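Local coordinates for protein sphingomyelinase-c (Listeria ivanovii, PDB 1ZWX) that is a bacterial enzyme of the DNase I-like endonuclease/exonuclease/phosphatase family, built as two facing beta sheets flanked by helices, at residues 210-215 / 249-254; 11-16 / 189-194. All coordinates share one frame; numbering follows the deposited sequence.

How the contacts relate
From the N terminus the chain runs through strand 12-20 of one sheet. Some 170 residues later it comes back alongside as strand 189-193 of the other sheet, and contact 2 closes that loop by joining the two sheets face to face. Contact 1 opens at the end of helix 203-212, in 210-215, and closes after 33 intervening residues at 249-254, tying the helix end to an outermost strand of the second sheet. The two loops are in series, neither nested nor crossed. The contacts meet in that sheet, where strands 189-193 and 248-252 are antiparallel neighbours: Phe251 pairs with Ile192 and Glu253 with Ile190 through backbone hydrogen bonds. Helix, second sheet and first sheet thus form successive layers.

Contact 1 (210-215 / 249-254); sequences KLLNVS and YIFVEN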
ATOM      1  N   LYS A 210       0.132 -17.043  -8.298  1.00 24.54           N
ATOM      2  CA  LYS A 210       1.114 -18.106  -8.137  1.00 24.13           C
ATOM      3  C   LYS A 210       2.422 -17.640  -7.531  1.00 23.62           C
ATOM      4  O   LYS A 210       3.066 -18.366  -6.769  1.00 23.43           O
ATOM      5  CB  LYS A 210       1.389 -18.820  -9.496  1.00 24.95           C
ATOM      6  CG  LYS A 210       0.179 -19.532 -10.100  1.00 24.85           C
ATOM      7  CD  LYS A 210      -0.212 -20.763  -9.259  1.00 29.43           C
ATOM      8  CE  LYS A 210      -1.274 -21.673  -9.918  1.00 32.44           C
ATOM      9  NZ  LYS A 210      -2.033 -20.977 -10.994  1.00 35.42           N
ATOM     10  N   LEU A 211       2.853 -16.440  -7.907  1.00 22.71           N
ATOM     11  CA  LEU A 211       4.171 -15.953  -7.486  1.00 23.38           C
ATOM     12  C   LEU A 211       4.171 -15.538  -6.003  1.00 23.02           C
ATOM     13  O   LEU A 211       5.180 -15.695  -5.332  1.00 24.77           O
ATOM     14  CB  LEU A 211       4.576 -14.733  -8.317  1.00 22.56           C
ATOM     15  CG  LEU A 211       4.970 -15.014  -9.782  1.00 26.03           C
ATOM     16  CD1 LEU A 211       5.013 -13.717 -10.616  1.00 27.95           C
ATOM     17  CD2 LEU A 211       6.303 -15.691  -9.807  1.00 28.32           C
ATOM     18  N   LEU A 212       3.070 -14.965  -5.555  1.00 23.54           N
ATOM     19  CA  LEU A 212       2.884 -14.587  -4.120  1.00 23.94           C
ATOM     20  C   LEU A 212       2.288 -15.724  -3.306  1.00 24.59           C
ATOM     21  O   LEU A 212       2.232 -15.637  -2.058  1.00 24.90           O
ATOM     22  CB  LEU A 212       1.939 -13.392  -3.999  1.00 23.32           C
ATOM     23  CG  LEU A 212       2.456 -12.009  -4.462  1.00 24.68           C
ATOM     24  CD1 LEU A 212       1.386 -10.967  -4.192  1.00 23.58           C
ATOM     25  CD2 LEU A 212       3.792 -11.627  -3.792  1.00 25.31           C
ATOM     26  N   ASN A 213       1.811 -16.772  -3.993  1.00 25.17           N
ATOM     27  CA  ASN A 213       1.118 -17.899  -3.333  1.00 26.20           C
ATOM     28  C   ASN A 213      -0.128 -17.430  -2.556  1.00 26.40           C
ATOM     29  O   ASN A 213      -0.240 -17.646  -1.346  1.00 27.20           O
ATOM     30  CB  ASN A 213       2.112 -18.661  -2.422  1.00 26.21           C
ATOM     31  CG  ASN A 213       1.546 -19.991  -1.913  1.00 29.19           C
ATOM     32  OD1 ASN A 213       1.881 -20.457  -0.800  1.00 35.34           O
ATOM     33  ND2 ASN A 213       0.665 -20.575  -2.684  1.00 25.00           N
ATOM     34  N   VAL A 214      -1.049 -16.768  -3.249  1.00 26.49           N
ATOM     35  CA  VAL A 214      -2.245 -16.219  -2.640  1.00 26.17           C
ATOM     36  C   VAL A 214      -3.422 -16.553  -3.543  1.00 27.35           C
ATOM     37  O   VAL A 214      -3.215 -16.921  -4.701  1.00 27.98           O
ATOM     38  CB  VAL A 214      -2.138 -14.656  -2.431  1.00 26.11           C
ATOM     39  CG1 VAL A 214      -0.955 -14.314  -1.533  1.00 23.63           C
ATOM     40  CG2 VAL A 214      -2.014 -13.914  -3.777  1.00 24.53           C
ATOM     41  N   SER A 215      -4.644 -16.407  -3.031  1.00 27.83           N
ATOM     42  CA  SER A 215      -5.863 -16.497  -3.840  1.00 28.08           C
ATOM     43  C   SER A 215      -6.643 -15.208  -3.787  1.00 28.76           C
ATOM     44  O   SER A 215      -6.415 -14.372  -2.899  1.00 26.44           O
ATOM     45  CB  SER A 215      -6.771 -17.654  -3.378  1.00 28.71           C
ATOM     46  OG  SER A 215      -6.013 -18.846  -3.359  1.00 29.81           O
ATOM     47  N   TYR A 249      -4.641  -4.378  -3.283  1.00 22.46           N
ATOM     48  CA  TYR A 249      -5.137  -5.643  -2.750  1.00 22.66           C
ATOM     49  C   TYR A 249      -4.618  -5.893  -1.345  1.00 22.44           C
ATOM     50  O   TYR A 249      -3.504  -5.462  -0.983  1.00 23.02           O
ATOM     51  CB  TYR A 249      -4.582  -6.790  -3.578  1.00 22.91           C
ATOM     52  CG  TYR A 249      -4.893  -6.737  -5.077  1.00 23.19           C
ATOM     53  CD1 TYR A 249      -3.970  -6.208  -5.975  1.00 25.04           C
ATOM     54  CD2 TYR A 249      -6.094  -7.262  -5.570  1.00 27.11           C
ATOM     55  CE1 TYR A 249      -4.249  -6.171  -7.372  1.00 23.33           C
ATOM     56  CE2 TYR A 249      -6.396  -7.228  -6.961  1.00 26.10           C
ATOM     57  CZ  TYR A 249      -5.454  -6.687  -7.838  1.00 25.03           C
ATOM     58  OH  TYR A 249      -5.745  -6.694  -9.178  1.00 23.82           O
ATOM     59  N   ILE A 250      -5.383  -6.683  -0.591  1.00 22.19           N
ATOM     60  CA  ILE A 250      -4.843  -7.290   0.619  1.00 22.03           C
ATOM     61  C   ILE A 250      -5.168  -8.784   0.573  1.00 21.41           C
ATOM     62  O   ILE A 250      -6.318  -9.154   0.640  1.00 21.65           O
ATOM     63  CB  ILE A 250      -5.378  -6.661   1.940  1.00 22.25           C
ATOM     64  CG1 ILE A 250      -5.278  -5.103   1.918  1.00 22.99           C
ATOM     65  CG2 ILE A 250      -4.557  -7.213   3.105  1.00 20.20           C
ATOM     66  CD1 ILE A 250      -6.238  -4.404   2.889  1.00 22.21           C
ATOM     67  N   PHE A 251      -4.126  -9.601   0.513  1.00 21.28           N
ATOM     68  CA  PHE A 251      -4.264 -11.054   0.342  1.00 22.77           C
ATOM     69  C   PHE A 251      -3.886 -11.793   1.604  1.00 23.06           C
ATOM     70  O   PHE A 251      -3.134 -11.302   2.417  1.00 23.08           O
ATOM     71  CB  PHE A 251      -3.271 -11.560  -0.716  1.00 22.17           C
ATOM     72  CG  PHE A 251      -3.545 -11.073  -2.126  1.00 23.01           C
ATOM     73  CD1 PHE A 251      -2.586 -10.292  -2.790  1.00 26.89           C
ATOM     74  CD2 PHE A 251      -4.726 -11.418  -2.801  1.00 24.80           C
ATOM     75  CE1 PHE A 251      -2.805  -9.845  -4.143  1.00 26.65           C
ATOM     76  CE2 PHE A 251      -4.979 -10.970  -4.127  1.00 25.45           C
ATOM     77  CZ  PHE A 251      -3.994 -10.180  -4.805  1.00 24.46           C
ATOM     78  N   VAL A 252      -4.353 -13.037   1.694  1.00 23.45           N
ATOM     79  CA  VAL A 252      -3.886 -13.984   2.690  1.00 23.91           C
ATOM     80  C   VAL A 252      -2.983 -14.989   1.997  1.00 24.04           C
ATOM     81  O   VAL A 252      -3.336 -15.505   0.924  1.00 24.57           O
ATOM     82  CB  VAL A 252      -5.095 -14.709   3.345  1.00 23.80           C
ATOM     83  CG1 VAL A 252      -4.580 -15.833   4.237  1.00 24.40           C
ATOM     84  CG2 VAL A 252      -5.949 -13.719   4.140  1.00 24.43           C
ATOM     85  N   GLU A 253      -1.828 -15.256   2.570  1.00 24.36           N
ATOM     86  CA  GLU A 253      -0.908 -16.214   1.987  1.00 25.97           C
ATOM     87  C   GLU A 253      -1.402 -17.667   2.171  1.00 27.19           C
ATOM     88  O   GLU A 253      -1.866 -18.032   3.259  1.00 25.72           O
ATOM     89  CB  GLU A 253       0.485 -16.034   2.552  1.00 25.73           C
ATOM     90  CG  GLU A 253       1.649 -16.444   1.580  1.00 31.77           C
ATOM     91  CD  GLU A 253       2.198 -17.851   1.841  1.00 37.42           C
ATOM     92  OE1 GLU A 253       1.762 -18.514   2.811  1.00 39.59           O
ATOM     93  OE2 GLU A 253       3.100 -18.286   1.099  1.00 38.20           O
ATOM     94  N   ASN A 254      -1.259 -18.490   1.117  1.00 27.57           N
ATOM     95  CA  ASN A 254      -1.929 -19.808   1.082  1.00 29.40           C
ATOM     96  C   ASN A 254      -1.258 -20.911   1.881  1.00 29.66           C
ATOM     97  O   ASN A 254      -1.914 -21.888   2.242  1.00 31.62           O
ATOM     98  CB  ASN A 254      -2.192 -20.295  -0.366  1.00 28.98           C
ATOM     99  CG  ASN A 254      -3.405 -19.614  -1.014  1.00 29.00           C
ATOM    100  OD1 ASN A 254      -4.295 -19.086  -0.348  1.00 31.33           O
ATOM    101  ND2 ASN A 254      -3.434 -19.620  -2.345  1.00 33.92           N
TER
HETATM  102  O   HOH W   1      -6.555 -13.460  -0.260  1.00 23.90           O
HETATM  103  O   HOH W   2      -5.204 -16.748  -0.236  1.00 29.98           O
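Val214 holds CG1 beside its backbone N (chi1 -60°), which places CG2 over the ring of Phe251, whose own CG stands anti to the carbonyl carbon. The methyl lies 3.7 Å from the Phe251 ring centroid, 16° off the normal, a CH-pi contact; Tyr249 CB lies against the opposite face, toward its rim. A branched aliphatic residue suits this spot, since CG1 also reaches Phe251 CB at 3.7 Å. Leu212 CD1 adds a looser touch at 4.3 Å from Phe251 CD1. This is the outer face of the alpha/beta sandwich: strand 248-252 is outermost in its sheet, and helix 203-212 lies over it, its Tyr205 and Met208 also meeting Phe251. Asn213, a residue type that tolerates positive phi, turns the chain out of the helix and accepts a hydrogen bond at O from Asn254 N (2.8 Å). Asn254 ND2 donates to Ser215 OG (2.9 Å), which lies 12° out of the amide plane. Two waters link the segments further, one between Ser215 O and Val252 N, the other joining Ser215 N, Val252 O and side-chain Asn254 OD1. Gln176 NE2 hydrogen-bonds both Leu212 O and Glu253 OE2, joining helix end to carboxylate, whose OE1 takes His256 and Gly255.

Contact 2 (11-16 / 189-194); sequences FKITSH and IIFIGG
Ile13 drives CD1 onto the face of the Phe191 ring, 3.6 Å from its centroid and 18° off the normal, a close CH-pi contact. Ile189 CG1 lies against the opposite face, toward the rim, so both faces are flanked. Ile13 reaches there with CG1 anti to its carbonyl carbon (chi1 -60°), its extended chain carrying the terminal methyl to a ring from the other sheet; this methyl also lies at the edge of the Phe11 ring, in its plane. Phe11 joins this tight end, with CD2 3.6 Å from Phe191 CE1; the two rings are nearly parallel, at 14°, but with centroids 5.4 Å apart they barely overlap. Phe11 instead stacks on Tyr145. At the other end the contact is slight, though also buried. There the backbones come together, Ser15 and Gly194 CA atoms being 5.8 Å apart, and Ser15 OG approaches Gly194 CA at 3.4 Å. Small residues fit this narrow part, and Gly194's backbone angles suit glycine as the chain turns a corner. In this DNase I-like sandwich, strands 12-20 and 189-193 lie in facing sheets without backbone pairing; with no hydrogen bond across the contact, cohesion probably rests on dispersion and burial of apolar surface.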
ATOM      1  N   PHE A  11     -10.233  -9.713  12.260  1.00 36.93           N
ATOM      2  CA  PHE A  11      -9.036  -8.943  11.907  1.00 33.41           C
ATOM      3  C   PHE A  11      -9.319  -8.131  10.673  1.00 31.76           C
ATOM      4  O   PHE A  11      -9.898  -8.636   9.705  1.00 30.58           O
ATOM      5  CB  PHE A  11      -7.849  -9.838  11.634  1.00 32.51           C
ATOM      6  CG  PHE A  11      -6.520  -9.182  11.901  1.00 31.43           C
ATOM      7  CD1 PHE A  11      -6.077  -9.001  13.213  1.00 29.39           C
ATOM      8  CD2 PHE A  11      -5.706  -8.733  10.836  1.00 29.11           C
ATOM      9  CE1 PHE A  11      -4.847  -8.416  13.480  1.00 30.92           C
ATOM     10  CE2 PHE A  11      -4.465  -8.151  11.093  1.00 27.79           C
ATOM     11  CZ  PHE A  11      -4.026  -7.967  12.409  1.00 30.83           C
ATOM     12  N   LYS A  12      -8.886  -6.872  10.721  1.00 30.69           N
ATOM     13  CA  LYS A  12      -9.223  -5.895   9.702  1.00 29.27           C
ATOM     14  C   LYS A  12      -7.991  -5.035   9.374  1.00 28.37           C
ATOM     15  O   LYS A  12      -7.345  -4.481  10.277  1.00 26.84           O
ATOM     16  CB  LYS A  12     -10.362  -5.047  10.213  1.00 30.05           C
ATOM     17  CG  LYS A  12     -10.910  -4.048   9.240  1.00 33.28           C
ATOM     18  CD  LYS A  12     -12.266  -3.616   9.711  1.00 38.35           C
ATOM     19  CE  LYS A  12     -12.435  -2.147   9.545  1.00 41.45           C
ATOM     20  NZ  LYS A  12     -13.510  -1.623  10.467  1.00 45.42           N
ATOM     21  N   ILE A  13      -7.686  -4.932   8.076  1.00 26.67           N
ATOM     22  CA  ILE A  13      -6.515  -4.186   7.576  1.00 24.77           C
ATOM     23  C   ILE A  13      -7.044  -3.240   6.507  1.00 24.28           C
ATOM     24  O   ILE A  13      -7.857  -3.640   5.672  1.00 23.57           O
ATOM     25  CB  ILE A  13      -5.478  -5.126   6.916  1.00 25.55           C
ATOM     26  CG1 ILE A  13      -4.978  -6.159   7.912  1.00 24.43           C
ATOM     27  CG2 ILE A  13      -4.266  -4.323   6.338  1.00 22.83           C
ATOM     28  CD1 ILE A  13      -4.219  -7.268   7.280  1.00 24.11           C
ATOM     29  N   THR A  14      -6.613  -1.983   6.548  1.00 24.02           N
ATOM     30  CA  THR A  14      -6.944  -1.050   5.476  1.00 23.46           C
ATOM     31  C   THR A  14      -5.618  -0.696   4.804  1.00 23.31           C
ATOM     32  O   THR A  14      -4.608  -0.501   5.473  1.00 23.01           O
ATOM     33  CB  THR A  14      -7.689   0.211   5.991  1.00 24.30           C
ATOM     34  OG1 THR A  14      -9.014  -0.152   6.366  1.00 24.38           O
ATOM     35  CG2 THR A  14      -7.814   1.290   4.905  1.00 23.59           C
ATOM     36  N   SER A  15      -5.607  -0.706   3.473  1.00 22.59           N
ATOM     37  CA  SER A  15      -4.414  -0.304   2.737  1.00 22.17           C
ATOM     38  C   SER A  15      -4.802   0.911   1.871  1.00 21.94           C
ATOM     39  O   SER A  15      -5.837   0.902   1.211  1.00 21.68           O
ATOM     40  CB  SER A  15      -3.896  -1.463   1.866  1.00 23.27           C
ATOM     41  OG  SER A  15      -2.722  -1.073   1.170  1.00 22.65           O
ATOM     42  N   HIS A  16      -3.974   1.958   1.928  1.00 21.82           N
ATOM     43  CA  HIS A  16      -4.201   3.125   1.113  1.00 21.32           C
ATOM     44  C   HIS A  16      -2.910   3.669   0.580  1.00 20.71           C
ATOM     45  O   HIS A  16      -1.981   4.046   1.332  1.00 20.23           O
ATOM     46  CB  HIS A  16      -4.939   4.230   1.878  1.00 21.64           C
ATOM     47  CG  HIS A  16      -5.615   5.212   0.979  1.00 22.89           C
ATOM     48  ND1 HIS A  16      -6.070   6.434   1.419  1.00 23.40           N
ATOM     49  CD2 HIS A  16      -5.929   5.140  -0.340  1.00 22.73           C
ATOM     50  CE1 HIS A  16      -6.655   7.065   0.418  1.00 22.82           C
ATOM     51  NE2 HIS A  16      -6.575   6.305  -0.661  1.00 25.16           N
ATOM     52  N   ILE A 189      -1.049 -16.698  10.561  1.00 27.29           N
ATOM     53  CA  ILE A 189      -1.535 -16.063   9.339  1.00 26.35           C
ATOM     54  C   ILE A 189      -0.547 -15.000   8.813  1.00 25.69           C
ATOM     55  O   ILE A 189       0.080 -14.279   9.589  1.00 23.82           O
ATOM     56  CB  ILE A 189      -2.937 -15.474   9.536  1.00 26.87           C
ATOM     57  CG1 ILE A 189      -3.557 -15.025   8.193  1.00 23.80           C
ATOM     58  CG2 ILE A 189      -2.908 -14.331  10.621  1.00 26.71           C
ATOM     59  CD1 ILE A 189      -5.090 -14.858   8.164  1.00 26.08           C
ATOM     60  N   ILE A 190      -0.413 -14.947   7.476  1.00 25.38           N
ATOM     61  CA  ILE A 190       0.403 -13.935   6.790  1.00 24.04           C
ATOM     62  C   ILE A 190      -0.501 -13.203   5.794  1.00 23.70           C
ATOM     63  O   ILE A 190      -1.219 -13.830   4.980  1.00 21.49           O
ATOM     64  CB  ILE A 190       1.606 -14.540   6.047  1.00 25.32           C
ATOM     65  CG1 ILE A 190       2.421 -15.443   6.957  1.00 26.04           C
ATOM     66  CG2 ILE A 190       2.484 -13.420   5.399  1.00 24.40           C
ATOM     67  CD1 ILE A 190       3.558 -16.161   6.245  1.00 30.42           C
ATOM     68  N   PHE A 191      -0.473 -11.872   5.890  1.00 22.83           N
ATOM     69  CA  PHE A 191      -1.171 -11.004   4.952  1.00 22.67           C
ATOM     70  C   PHE A 191      -0.115 -10.291   4.091  1.00 22.16           C
ATOM     71  O   PHE A 191       1.003 -10.000   4.547  1.00 21.40           O
ATOM     72  CB  PHE A 191      -1.982  -9.940   5.669  1.00 23.04           C
ATOM     73  CG  PHE A 191      -3.064 -10.466   6.574  1.00 23.85           C
ATOM     74  CD1 PHE A 191      -2.819 -10.650   7.933  1.00 25.17           C
ATOM     75  CD2 PHE A 191      -4.345 -10.701   6.078  1.00 23.55           C
ATOM     76  CE1 PHE A 191      -3.839 -11.102   8.789  1.00 25.21           C
ATOM     77  CE2 PHE A 191      -5.373 -11.152   6.922  1.00 27.76           C
ATOM     78  CZ  PHE A 191      -5.108 -11.322   8.296  1.00 25.34           C
ATOM     79  N   ILE A 192      -0.477 -10.051   2.839  1.00 22.45           N
ATOM     80  CA  ILE A 192       0.402  -9.339   1.899  1.00 21.89           C
ATOM     81  C   ILE A 192      -0.515  -8.328   1.242  1.00 20.88           C
ATOM     82  O   ILE A 192      -1.492  -8.678   0.607  1.00 21.21           O
ATOM     83  CB  ILE A 192       1.055 -10.266   0.813  1.00 22.32           C
ATOM     84  CG1 ILE A 192       1.883 -11.402   1.426  1.00 22.91           C
ATOM     85  CG2 ILE A 192       1.992  -9.417  -0.132  1.00 22.41           C
ATOM     86  CD1 ILE A 192       2.231 -12.526   0.361  1.00 22.57           C
ATOM     87  N   GLY A 193      -0.225  -7.045   1.437  1.00 20.51           N
ATOM     88  CA  GLY A 193      -1.115  -6.012   0.910  1.00 19.58           C
ATOM     89  C   GLY A 193      -0.395  -4.771   0.395  1.00 17.74           C
ATOM     90  O   GLY A 193       0.771  -4.536   0.692  1.00 18.04           O
ATOM     91  N   GLY A 194      -1.128  -3.981  -0.375  1.00 19.18           N
ATOM     92  CA  GLY A 194      -0.616  -2.724  -0.924  1.00 19.21           C
ATOM     93  C   GLY A 194      -0.961  -2.603  -2.391  1.00 19.98           C
ATOM     94  O   GLY A 194      -1.845  -3.293  -2.895  1.00 19.55           O
TER